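Local coordinates for beta-hexosaminidase Amuc_2018 (Akkermansia muciniphila, PDB 6JEA), which hydrolyses terminal non-reducing N-acetylhexosamine residues, releasing GlcNAc from unbranched N-glycan ends and from chitobiose, at residues Glu35-Arg40 with Asp86-Pro91; Met96-Arg101 with Trp400-Pro405; Tyr352-Gln357 with Gly365-Thr370. All coordinates share one frame; numbering follows the deposited sequence.

Contact 1. Residues Glu35-Arg40 with Asp86-Pro91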
loop_
_atom_site.group_PDB
_atom_site.type_symbol
_atom_site.label_atom_id
_atom_site.label_comp_id
_atom_site.label_asym_id
_atom_site.label_seq_id
_atom_site.Cartn_x
_atom_site.Cartn_y
_atom_site.Cartn_z
ATOM N N GLU A 35 24.202 -9.677 0.018
ATOM C CA GLU A 35 23.049 -9.846 -0.852
ATOM C C GLU A 35 22.683 -8.510 -1.495
ATOM O O GLU A 35 23.029 -7.437 -0.998
ATOM C CB GLU A 35 21.865 -10.410 -0.067
ATOM C CG GLU A 35 22.069 -11.839 0.405
ATOM C CD GLU A 35 22.093 -12.831 -0.744
ATOM O OE1 GLU A 35 21.172 -12.785 -1.587
ATOM O OE2 GLU A 35 23.037 -13.649 -0.809
ATOM N N THR A 36 21.970 -8.585 -2.623
ATOM C CA THR A 36 21.671 -7.373 -3.381
ATOM C C THR A 36 20.817 -6.390 -2.592
ATOM O O THR A 36 20.809 -5.197 -2.916
ATOM C CB THR A 36 20.976 -7.722 -4.699
ATOM O OG1 THR A 36 19.745 -8.408 -4.434
ATOM C CG2 THR A 36 21.872 -8.603 -5.557
ATOM N N ASP A 37 20.115 -6.855 -1.559
ATOM C CA ASP A 37 19.270 -6.004 -0.731
ATOM C C ASP A 37 19.875 -5.730 0.639
ATOM O O ASP A 37 19.180 -5.216 1.522
ATOM C CB ASP A 37 17.887 -6.638 -0.568
ATOM C CG ASP A 37 17.945 -7.977 0.140
ATOM O OD1 ASP A 37 19.011 -8.629 0.093
ATOM O OD2 ASP A 37 16.929 -8.380 0.743
ATOM N N ALA A 38 21.146 -6.062 0.843
ATOM C CA ALA A 38 21.798 -5.915 2.133
ATOM C C ALA A 38 22.899 -4.866 2.059
ATOM O O ALA A 38 23.410 -4.539 0.983
ATOM C CB ALA A 38 22.384 -7.249 2.605
ATOM N N TYR A 39 23.269 -4.339 3.224
ATOM C CA TYR A 39 24.344 -3.360 3.272
ATOM C C TYR A 39 25.101 -3.486 4.587
ATOM O O TYR A 39 24.644 -4.123 5.544
ATOM C CB TYR A 39 23.816 -1.927 3.097
ATOM C CG TYR A 39 22.991 -1.435 4.266
ATOM C CD1 TYR A 39 23.593 -0.816 5.359
ATOM C CD2 TYR A 39 21.612 -1.591 4.281
ATOM C CE1 TYR A 39 22.846 -0.377 6.434
ATOM C CE2 TYR A 39 20.855 -1.147 5.351
ATOM C CZ TYR A 39 21.478 -0.542 6.424
ATOM O OH TYR A 39 20.731 -0.106 7.497
ATOM N N ARG A 40 26.282 -2.869 4.604
ATOM C CA ARG A 40 27.112 -2.747 5.797
ATOM C C ARG A 40 27.593 -1.307 5.891
ATOM O O ARG A 40 28.271 -0.816 4.983
ATOM C CB ARG A 40 28.300 -3.713 5.750
ATOM C CG ARG A 40 29.101 -3.759 7.041
ATOM C CD ARG A 40 30.290 -4.702 6.945
ATOM N NE ARG A 40 31.357 -4.164 6.104
ATOM C CZ ARG A 40 31.694 -4.648 4.913
ATOM N NH1 ARG A 40 31.055 -5.698 4.412
ATOM N NH2 ARG A 40 32.679 -4.087 4.225
ATOM N N ASP A 86 22.896 -5.160 7.676
ATOM C CA ASP A 86 21.447 -5.037 7.618
ATOM C C ASP A 86 20.893 -5.635 6.334
ATOM O O ASP A 86 21.486 -5.482 5.260
ATOM C CB ASP A 86 21.045 -3.564 7.733
ATOM C CG ASP A 86 19.634 -3.375 8.241
ATOM O OD1 ASP A 86 18.953 -4.386 8.520
ATOM O OD2 ASP A 86 19.211 -2.205 8.365
ATOM N N LYS A 87 19.751 -6.314 6.462
ATOM C CA LYS A 87 18.967 -6.792 5.331
ATOM C C LYS A 87 17.546 -7.054 5.816
ATOM O O LYS A 87 17.349 -7.354 6.997
ATOM C CB LYS A 87 19.580 -8.058 4.711
ATOM C CG LYS A 87 19.309 -9.346 5.463
ATOM C CD LYS A 87 19.912 -10.538 4.730
ATOM C CE LYS A 87 19.498 -10.571 3.257
ATOM N NZ LYS A 87 18.021 -10.688 3.068
ATOM N N PRO A 88 16.546 -6.938 4.945
ATOM C CA PRO A 88 15.152 -7.000 5.401
ATOM C C PRO A 88 14.664 -8.410 5.693
ATOM O O PRO A 88 15.066 -9.387 5.057
ATOM C CB PRO A 88 14.377 -6.399 4.221
ATOM C CG PRO A 88 15.228 -6.695 3.038
ATOM C CD PRO A 88 16.646 -6.588 3.517
ATOM N N ARG A 89 13.757 -8.496 6.674
ATOM C CA ARG A 89 13.119 -9.773 6.989
ATOM C C ARG A 89 12.155 -10.195 5.888
ATOM O O ARG A 89 12.079 -11.380 5.543
ATOM C CB ARG A 89 12.386 -9.682 8.330
ATOM C CG ARG A 89 11.695 -10.978 8.744
ATOM C CD ARG A 89 10.760 -10.777 9.931
ATOM N NE ARG A 89 10.045 -12.007 10.269
ATOM C CZ ARG A 89 9.046 -12.083 11.145
ATOM N NH1 ARG A 89 8.627 -10.996 11.781
ATOM N NH2 ARG A 89 8.461 -13.247 11.384
ATOM N N TYR A 90 11.408 -9.244 5.328
ATOM C CA TYR A 90 10.472 -9.536 4.259
ATOM C C TYR A 90 10.774 -8.682 3.034
ATOM O O TYR A 90 11.169 -7.519 3.172
ATOM C CB TYR A 90 9.028 -9.282 4.701
ATOM C CG TYR A 90 8.492 -10.285 5.693
ATOM C CD1 TYR A 90 8.057 -11.537 5.279
ATOM C CD2 TYR A 90 8.403 -9.973 7.040
ATOM C CE1 TYR A 90 7.560 -12.452 6.181
ATOM C CE2 TYR A 90 7.904 -10.881 7.949
ATOM C CZ TYR A 90 7.484 -12.118 7.516
ATOM O OH TYR A 90 6.987 -13.021 8.426
ATOM N N PRO A 91 10.600 -9.227 1.827
ATOM C CA PRO A 91 10.890 -8.451 0.613
ATOM C C PRO A 91 9.767 -7.528 0.175
ATOM O O PRO A 91 9.982 -6.727 -0.745
ATOM C CB PRO A 91 11.140 -9.540 -0.437
ATOM C CG PRO A 91 10.273 -10.672 0.013
ATOM C CD PRO A 91 10.291 -10.636 1.524
#
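Tyr-39 and Asp-86 make an antiparallel, hydrogen-bonded beta pair where strand 39-44 begins and strand 79-86 ends, in the sheet of the N-terminal domain. Tyr-39 N donates to Asp-86 O at 2.9 Å, and Asp-86 N returns a bond of the same length to Tyr-39 O, both with N-H...O angles of 159°. Their side chains leave on one face, side by side. CB of Asp-86 lies over the Tyr-39 ring, 3.7 Å from its centroid, a CH-pi contact. Tyr-39 OH sits 2.7 Å from Asp-86 OD2 in a weak bond; Thr-64 OG1 is also a partner of the hydroxyl, so which acceptor takes its proton is not settled. The other carboxylate oxygen is bonded to Trp-426 NE1 and Ser-11 N.

Beyond the pair, Ala-38 CB packs on Lys-87 CB at 3.6 Å. Bends at chi3 (-51°) and chi4 (-61°) turn Lys-87 NZ toward Asp-37, a weak salt bridge of 3.5 Å to Asp-37 OD2, while Pro-88 CD touches the same oxygen. The firm hold is therefore in the backbone bonds and the buried Asp-86 carboxylate, which links the sheet to helix 417-426 of the catalytic domain; the long, partly exposed ion pair probably contributes less.

Contact 2. Residues Met96-Arg101 with Trp400-Pro405. With NAG (2-acetamido-2-deoxy-beta-D-glucopyranose), chain B.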
loop_
_atom_site.group_PDB
_atom_site.type_symbol
_atom_site.label_atom_id
_atom_site.label_comp_id
_atom_site.label_asym_id
_atom_site.label_seq_id
_atom_site.Cartn_x
_atom_site.Cartn_y
_atom_site.Cartn_z
ATOM N N MET A 96 -0.418 1.666 1.087
ATOM C CA MET A 96 -1.441 1.891 0.074
ATOM C C MET A 96 -2.075 3.258 0.278
ATOM O O MET A 96 -2.564 3.565 1.370
ATOM C CB MET A 96 -2.530 0.813 0.113
ATOM C CG MET A 96 -3.502 0.899 -1.059
ATOM S SD MET A 96 -5.132 0.207 -0.722
ATOM C CE MET A 96 -5.819 1.522 0.283
ATOM N N VAL A 97 -2.068 4.068 -0.772
ATOM C CA VAL A 97 -2.812 5.312 -0.794
ATOM C C VAL A 97 -4.073 5.099 -1.617
ATOM O O VAL A 97 -4.151 4.214 -2.478
ATOM C CB VAL A 97 -1.986 6.493 -1.344
ATOM C CG1 VAL A 97 -0.774 6.737 -0.471
ATOM C CG2 VAL A 97 -1.583 6.234 -2.789
ATOM N N ASP A 98 -5.072 5.937 -1.355
ATOM C CA ASP A 98 -6.420 5.777 -1.897
ATOM C C ASP A 98 -6.837 7.064 -2.600
ATOM O O ASP A 98 -7.667 7.827 -2.090
ATOM C CB ASP A 98 -7.389 5.411 -0.772
ATOM C CG ASP A 98 -8.790 5.123 -1.266
ATOM O OD1 ASP A 98 -9.020 5.145 -2.494
ATOM O OD2 ASP A 98 -9.666 4.872 -0.410
ATOM N N PRO A 99 -6.277 7.339 -3.785
ATOM C CA PRO A 99 -6.704 8.534 -4.531
ATOM C C PRO A 99 -8.111 8.428 -5.093
ATOM O O PRO A 99 -8.683 9.456 -5.476
ATOM C CB PRO A 99 -5.660 8.644 -5.649
ATOM C CG PRO A 99 -5.169 7.254 -5.836
ATOM C CD PRO A 99 -5.188 6.622 -4.471
ATOM N N ALA A 100 -8.684 7.226 -5.160
ATOM C CA ALA A 100 -10.066 7.091 -5.609
ATOM C C ALA A 100 -11.023 7.820 -4.675
ATOM O O ALA A 100 -11.928 8.531 -5.129
ATOM C CB ALA A 100 -10.441 5.613 -5.717
ATOM N N ARG A 101 -10.838 7.662 -3.363
ATOM C CA ARG A 101 -11.730 8.318 -2.413
ATOM C C ARG A 101 -11.433 9.811 -2.326
ATOM O O ARG A 101 -12.351 10.638 -2.337
ATOM C CB ARG A 101 -11.616 7.653 -1.041
ATOM C CG ARG A 101 -12.602 6.511 -0.814
ATOM C CD ARG A 101 -12.428 5.394 -1.830
ATOM N NE ARG A 101 -13.349 4.285 -1.594
ATOM C CZ ARG A 101 -13.101 3.269 -0.773
ATOM N NH1 ARG A 101 -11.956 3.217 -0.103
ATOM N NH2 ARG A 101 -13.996 2.304 -0.622
ATOM N N TRP A 400 -6.933 3.991 3.817
ATOM C CA TRP A 400 -8.185 4.312 3.142
ATOM C C TRP A 400 -8.579 5.762 3.402
ATOM O O TRP A 400 -8.440 6.271 4.517
ATOM C CB TRP A 400 -9.291 3.371 3.613
ATOM C CG TRP A 400 -8.932 1.932 3.469
ATOM C CD1 TRP A 400 -8.526 1.086 4.458
ATOM C CD2 TRP A 400 -8.931 1.166 2.258
ATOM N NE1 TRP A 400 -8.280 -0.162 3.942
ATOM C CE2 TRP A 400 -8.522 -0.140 2.593
ATOM C CE3 TRP A 400 -9.243 1.455 0.927
ATOM C CZ2 TRP A 400 -8.415 -1.156 1.644
ATOM C CZ3 TRP A 400 -9.136 0.443 -0.016
ATOM C CH2 TRP A 400 -8.724 -0.845 0.349
ATOM N N ALA A 401 -9.080 6.429 2.365
ATOM C CA ALA A 401 -9.196 7.881 2.380
ATOM C C ALA A 401 -10.631 8.366 2.191
ATOM O O ALA A 401 -10.858 9.416 1.587
ATOM C CB ALA A 401 -8.282 8.495 1.322
ATOM N N GLU A 402 -11.614 7.622 2.705
ATOM C CA GLU A 402 -12.975 8.151 2.740
ATOM C C GLU A 402 -13.034 9.447 3.540
ATOM O O GLU A 402 -13.724 10.397 3.152
ATOM C CB GLU A 402 -13.940 7.124 3.337
ATOM C CG GLU A 402 -14.236 5.926 2.452
ATOM C CD GLU A 402 -13.412 4.705 2.820
ATOM O OE1 GLU A 402 -12.204 4.856 3.111
ATOM O OE2 GLU A 402 -13.980 3.592 2.823
ATOM N N ARG A 403 -12.301 9.507 4.657
ATOM C CA ARG A 403 -12.323 10.645 5.569
ATOM C C ARG A 403 -10.951 11.310 5.685
ATOM O O ARG A 403 -10.610 11.859 6.735
ATOM C CB ARG A 403 -12.820 10.212 6.947
ATOM C CG ARG A 403 -14.203 9.578 6.944
ATOM C CD ARG A 403 -15.298 10.613 6.744
ATOM N NE ARG A 403 -16.626 10.023 6.871
ATOM C CZ ARG A 403 -17.760 10.715 6.856
ATOM N NH1 ARG A 403 -17.738 12.035 6.724
ATOM N NH2 ARG A 403 -18.921 10.086 6.979
ATOM N N LEU A 404 -10.154 11.268 4.619
ATOM C CA LEU A 404 -8.832 11.892 4.592
ATOM C C LEU A 404 -8.765 12.760 3.344
ATOM O O LEU A 404 -8.323 12.307 2.278
ATOM C CB LEU A 404 -7.721 10.845 4.620
ATOM C CG LEU A 404 -7.738 9.916 5.837
ATOM C CD1 LEU A 404 -6.673 8.842 5.721
ATOM C CD2 LEU A 404 -7.563 10.710 7.122
ATOM N N PRO A 405 -9.198 14.022 3.439
ATOM C CA PRO A 405 -9.368 14.835 2.226
ATOM C C PRO A 405 -8.096 15.466 1.687
ATOM O O PRO A 405 -8.105 15.914 0.533
ATOM C CB PRO A 405 -10.365 15.914 2.670
ATOM C CG PRO A 405 -10.127 16.052 4.131
ATOM C CD PRO A 405 -9.739 14.688 4.637
HETATM C C1 NAG B . -11.732 -2.065 3.601
HETATM C C2 NAG B . -12.426 -1.947 2.242
HETATM C C3 NAG B . -12.324 -0.519 1.704
HETATM C C4 NAG B . -12.767 0.495 2.750
HETATM C C5 NAG B . -12.019 0.256 4.055
HETATM C C6 NAG B . -12.463 1.168 5.172
HETATM C C7 NAG B . -12.481 -3.972 0.849
HETATM C C8 NAG B . -11.721 -4.821 -0.122
HETATM N N2 NAG B . -11.847 -2.883 1.292
HETATM O O1 NAG B . -11.943 -3.336 4.121
HETATM O O3 NAG B . -13.141 -0.404 0.545
HETATM O O4 NAG B . -12.491 1.815 2.296
HETATM O O5 NAG B . -12.253 -1.088 4.494
HETATM O O6 NAG B . -11.701 0.942 6.350
HETATM O O7 NAG B . -13.617 -4.258 1.215
HETATM O O HOH W 1 -14.802 10.093 -0.030
#
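Asp-98 and Ala-401 join the two segments: Ala-401 N donates to Asp-98 OD2 at 3.2 Å, nearly straight at 169°, on the anti side. Asp-98 OD2 has a second donor, Arg-101 NH1, which comes from the syn side at 2.8 Å and from the opposite face of the carboxylate plane. CG of Asp-98 lies anti to the backbone N (chi1 -176°), which carries the carboxylate to both donors. The other oxygen, OD1, accepts Arg-101 N from above the plane in an Asx motif, so both oxygens of the buried carboxylate are satisfied and the arginine is held at its backbone and its tip.

Arg-101 NH1 gives a hydrogen bond to O4 of the bound N-acetylglucosamine and NH2 one of 3.1 Å to O3; NH2 also pairs with Asp-130, and NE is bonded to Gln-132. Glu-402 stacks its carboxylate over one guanidinium face, the planes 27° apart. With Glu-402 OE2 3.6 Å from Arg-101 NH1 and well out of the guanidinium plane, that attraction is of charge alone. O4 donates to Glu-402 OE2, although the modelled length is doubtfully short.

The Trp-400 indole has sugar C5 and C3 over one face. On the other, Met-96 CE lies 3.5 Å from the Trp-400 six-membered ring centroid, a CH-pi contact, and SD adds a Met-aromatic one. With an alanine here the sugar would probably lose its flat support, and the methionine methyl its ring. Parallel neighbours, strands 92-97 and 392-399 place these residues at their C-terminal ends, in the substrate pocket of a family 20 TIM barrel.

Contact 3. Residues Tyr352-Gln357 with Gly365-Thr370. With NAG (2-acetamido-2-deoxy-beta-D-glucopyranose), chain B.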
loop_
_atom_site.group_PDB
_atom_site.type_symbol
_atom_site.label_atom_id
_atom_site.label_comp_id
_atom_site.label_asym_id
_atom_site.label_seq_id
_atom_site.Cartn_x
_atom_site.Cartn_y
_atom_site.Cartn_z
ATOM N N TYR A 352 -4.713 -1.246 9.115
ATOM C CA TYR A 352 -5.582 -0.218 8.547
ATOM C C TYR A 352 -5.293 1.112 9.232
ATOM O O TYR A 352 -5.672 1.318 10.388
ATOM C CB TYR A 352 -7.055 -0.593 8.693
ATOM C CG TYR A 352 -7.579 -1.502 7.603
ATOM C CD1 TYR A 352 -6.725 -2.331 6.886
ATOM C CD2 TYR A 352 -8.929 -1.521 7.282
ATOM C CE1 TYR A 352 -7.203 -3.164 5.896
ATOM C CE2 TYR A 352 -9.415 -2.350 6.292
ATOM C CZ TYR A 352 -8.549 -3.169 5.602
ATOM O OH TYR A 352 -9.033 -3.993 4.613
ATOM N N LEU A 353 -4.636 2.019 8.517
ATOM C CA LEU A 353 -4.226 3.296 9.084
ATOM C C LEU A 353 -5.265 4.392 8.903
ATOM O O LEU A 353 -4.994 5.543 9.259
ATOM C CB LEU A 353 -2.890 3.735 8.478
ATOM C CG LEU A 353 -1.736 2.758 8.721
ATOM C CD1 LEU A 353 -0.396 3.393 8.378
ATOM C CD2 LEU A 353 -1.745 2.251 10.158
ATOM N N ASP A 354 -6.443 4.072 8.363
ATOM C CA ASP A 354 -7.542 5.029 8.385
ATOM C C ASP A 354 -8.226 5.084 9.744
ATOM O O ASP A 354 -8.900 6.076 10.044
ATOM C CB ASP A 354 -8.571 4.702 7.299
ATOM C CG ASP A 354 -9.065 3.264 7.361
ATOM O OD1 ASP A 354 -8.254 2.358 7.660
ATOM O OD2 ASP A 354 -10.269 3.040 7.098
ATOM N N PHE A 355 -8.055 4.057 10.571
ATOM C CA PHE A 355 -8.668 4.048 11.887
ATOM C C PHE A 355 -7.971 5.057 12.797
ATOM O O PHE A 355 -6.774 5.321 12.645
ATOM C CB PHE A 355 -8.594 2.654 12.509
ATOM C CG PHE A 355 -9.327 1.591 11.730
ATOM C CD1 PHE A 355 -10.206 1.929 10.710
ATOM C CD2 PHE A 355 -9.137 0.251 12.025
ATOM C CE1 PHE A 355 -10.874 0.949 9.994
ATOM C CE2 PHE A 355 -9.805 -0.733 11.315
ATOM C CZ PHE A 355 -10.675 -0.381 10.296
ATOM N N PRO A 356 -8.697 5.639 13.750
ATOM C CA PRO A 356 -8.063 6.577 14.684
ATOM C C PRO A 356 -6.974 5.890 15.495
ATOM O O PRO A 356 -7.098 4.725 15.877
ATOM C CB PRO A 356 -9.225 7.037 15.572
ATOM C CG PRO A 356 -10.258 5.953 15.443
ATOM C CD PRO A 356 -10.132 5.457 14.033
ATOM N N GLN A 357 -5.888 6.622 15.742
ATOM C CA GLN A 357 -4.759 6.080 16.484
ATOM C C GLN A 357 -4.848 6.343 17.981
ATOM O O GLN A 357 -4.090 5.739 18.747
ATOM C CB GLN A 357 -3.443 6.648 15.937
ATOM C CG GLN A 357 -3.390 8.161 15.903
ATOM C CD GLN A 357 -2.337 8.682 14.940
ATOM O OE1 GLN A 357 -1.143 8.422 15.105
ATOM N NE2 GLN A 357 -2.779 9.413 13.922
ATOM N N GLY A 365 -18.403 6.640 13.437
ATOM C CA GLY A 365 -19.493 5.760 13.798
ATOM C C GLY A 365 -19.249 4.278 13.618
ATOM O O GLY A 365 -20.199 3.497 13.752
ATOM N N TRP A 366 -18.015 3.857 13.334
ATOM C CA TRP A 366 -17.775 2.436 13.105
ATOM C C TRP A 366 -16.318 2.028 13.290
ATOM O O TRP A 366 -16.032 0.855 13.556
ATOM C CB TRP A 366 -18.243 2.049 11.701
ATOM C CG TRP A 366 -17.468 2.703 10.601
ATOM C CD1 TRP A 366 -17.710 3.920 10.036
ATOM C CD2 TRP A 366 -16.326 2.166 9.923
ATOM N NE1 TRP A 366 -16.790 4.177 9.049
ATOM C CE2 TRP A 366 -15.929 3.115 8.961
ATOM C CE3 TRP A 366 -15.602 0.976 10.038
ATOM C CZ2 TRP A 366 -14.838 2.912 8.119
ATOM C CZ3 TRP A 366 -14.520 0.775 9.202
ATOM C CH2 TRP A 366 -14.148 1.740 8.254
ATOM N N MET A 367 -15.391 2.974 13.150
ATOM C CA MET A 367 -13.972 2.642 13.194
ATOM C C MET A 367 -13.528 2.303 14.612
ATOM O O MET A 367 -13.781 3.063 15.552
ATOM C CB MET A 367 -13.136 3.800 12.661
ATOM C CG MET A 367 -13.249 4.039 11.173
ATOM S SD MET A 367 -12.138 5.365 10.677
ATOM C CE MET A 367 -12.550 5.533 8.943
ATOM N N LYS A 368 -12.852 1.168 14.760
ATOM C CA LYS A 368 -12.194 0.857 16.018
ATOM C C LYS A 368 -10.859 1.597 16.106
ATOM O O LYS A 368 -10.349 2.139 15.122
ATOM C CB LYS A 368 -11.993 -0.650 16.163
ATOM C CG LYS A 368 -10.906 -1.227 15.277
ATOM C CD LYS A 368 -9.701 -1.654 16.107
ATOM C CE LYS A 368 -8.684 -2.424 15.273
ATOM N NZ LYS A 368 -7.399 -2.640 16.007
ATOM N N THR A 369 -10.291 1.619 17.309
ATOM C CA THR A 369 -9.046 2.332 17.563
ATOM C C THR A 369 -7.862 1.383 17.419
ATOM O O THR A 369 -7.864 0.285 17.984
ATOM C CB THR A 369 -9.058 2.954 18.961
ATOM O OG1 THR A 369 -10.113 3.923 19.048
ATOM C CG2 THR A 369 -7.726 3.631 19.264
ATOM N N THR A 370 -6.856 1.808 16.657
ATOM C CA THR A 370 -5.609 1.060 16.494
ATOM C C THR A 370 -4.471 1.961 16.964
ATOM O O THR A 370 -4.014 2.835 16.222
ATOM C CB THR A 370 -5.402 0.617 15.045
ATOM O OG1 THR A 370 -6.559 -0.091 14.584
ATOM C CG2 THR A 370 -4.195 -0.300 14.943
HETATM C C1 NAG B . -11.732 -2.065 3.601
HETATM C C2 NAG B . -12.426 -1.947 2.242
HETATM C C3 NAG B . -12.324 -0.519 1.704
HETATM C C4 NAG B . -12.767 0.495 2.750
HETATM C C5 NAG B . -12.019 0.256 4.055
HETATM C C6 NAG B . -12.463 1.168 5.172
HETATM C C7 NAG B . -12.481 -3.972 0.849
HETATM C C8 NAG B . -11.721 -4.821 -0.122
HETATM N N2 NAG B . -11.847 -2.883 1.292
HETATM O O1 NAG B . -11.943 -3.336 4.121
HETATM O O3 NAG B . -13.141 -0.404 0.545
HETATM O O4 NAG B . -12.491 1.815 2.296
HETATM O O5 NAG B . -12.253 -1.088 4.494
HETATM O O6 NAG B . -11.701 0.942 6.350
HETATM O O7 NAG B . -13.617 -4.258 1.215
HETATM O O HOH W 2 -5.833 -0.950 11.996
#
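Phe-355 is the bump of this contact, and residues Trp-366 to Thr-370 curve around it to make the hollow. Phe-355 CB rests on Lys-368 O at 3.2 Å. Around the ring, Met-367 CG meets Phe-355 CD1 at 3.7 Å, Trp-366 CZ3 approaches Phe-355 CE1 at the same distance, and Thr-370 OG1 lies at the edge, in plane, near CD2. The aliphatic part of Lys-368 bears on the CD2-CE2 side through CG, and CB of Tyr-352 covers part of one face. The Phe-355 and Trp-366 rings stand at 90° and meet obliquely.

Met-367 fills the angle between the two aromatics. Its CG sits over the centre of the indole, and its chain, extended beyond CG (chi2 -177°, chi3 -176°), carries Met-367 SD to within 3.4 Å of Asp-354 O and brings CE beside the Asp-354 carboxylate. The Pro-356 ring packs against the base of this side chain, Pro-356 CD to Met-367 CB 3.7 Å, and is also close to Lys-368 O.

At the far end the backbones lock together. Thr-370 N donates to Pro-356 O at 3.0 Å, and Gln-357 CA makes a CA-H...O contact with Thr-370 O. A water joins the same two segments, donating to Tyr-352 O and accepting from Thr-370 OG1.

The front of this packed loop faces the bound N-acetylglucosamine. Its O6 donates to Asp-354 OD2 at 2.6 Å and lies at the indole edge of Trp-366, while Tyr-352 OH is hydrogen-bonded to O1. Two loop segments wrapped round one phenylalanine thus form a wall of the sugar-binding pocket in this family 20 glycosidase.

In the fold
Contact 1 comes first along the chain and is complete before contact 2 opens; contact 3 is nested within the long loop that contact 2 closes. The centres of contacts 1 and 2 are about 31 Å apart, and those of contacts 1 and 3 about 32 Å apart, so the first is remote from the sugar. It belongs to the N-terminal sheet, and its second segment runs on into strand 92-97, the barrel strand from which contact 2 starts. Contacts 2 and 3, with centres about 14 Å apart, touch: Trp-400 packs against Tyr-352 and Asp-354. Both reach the same N-acetylglucosamine, so residues distant in sequence build one pocket.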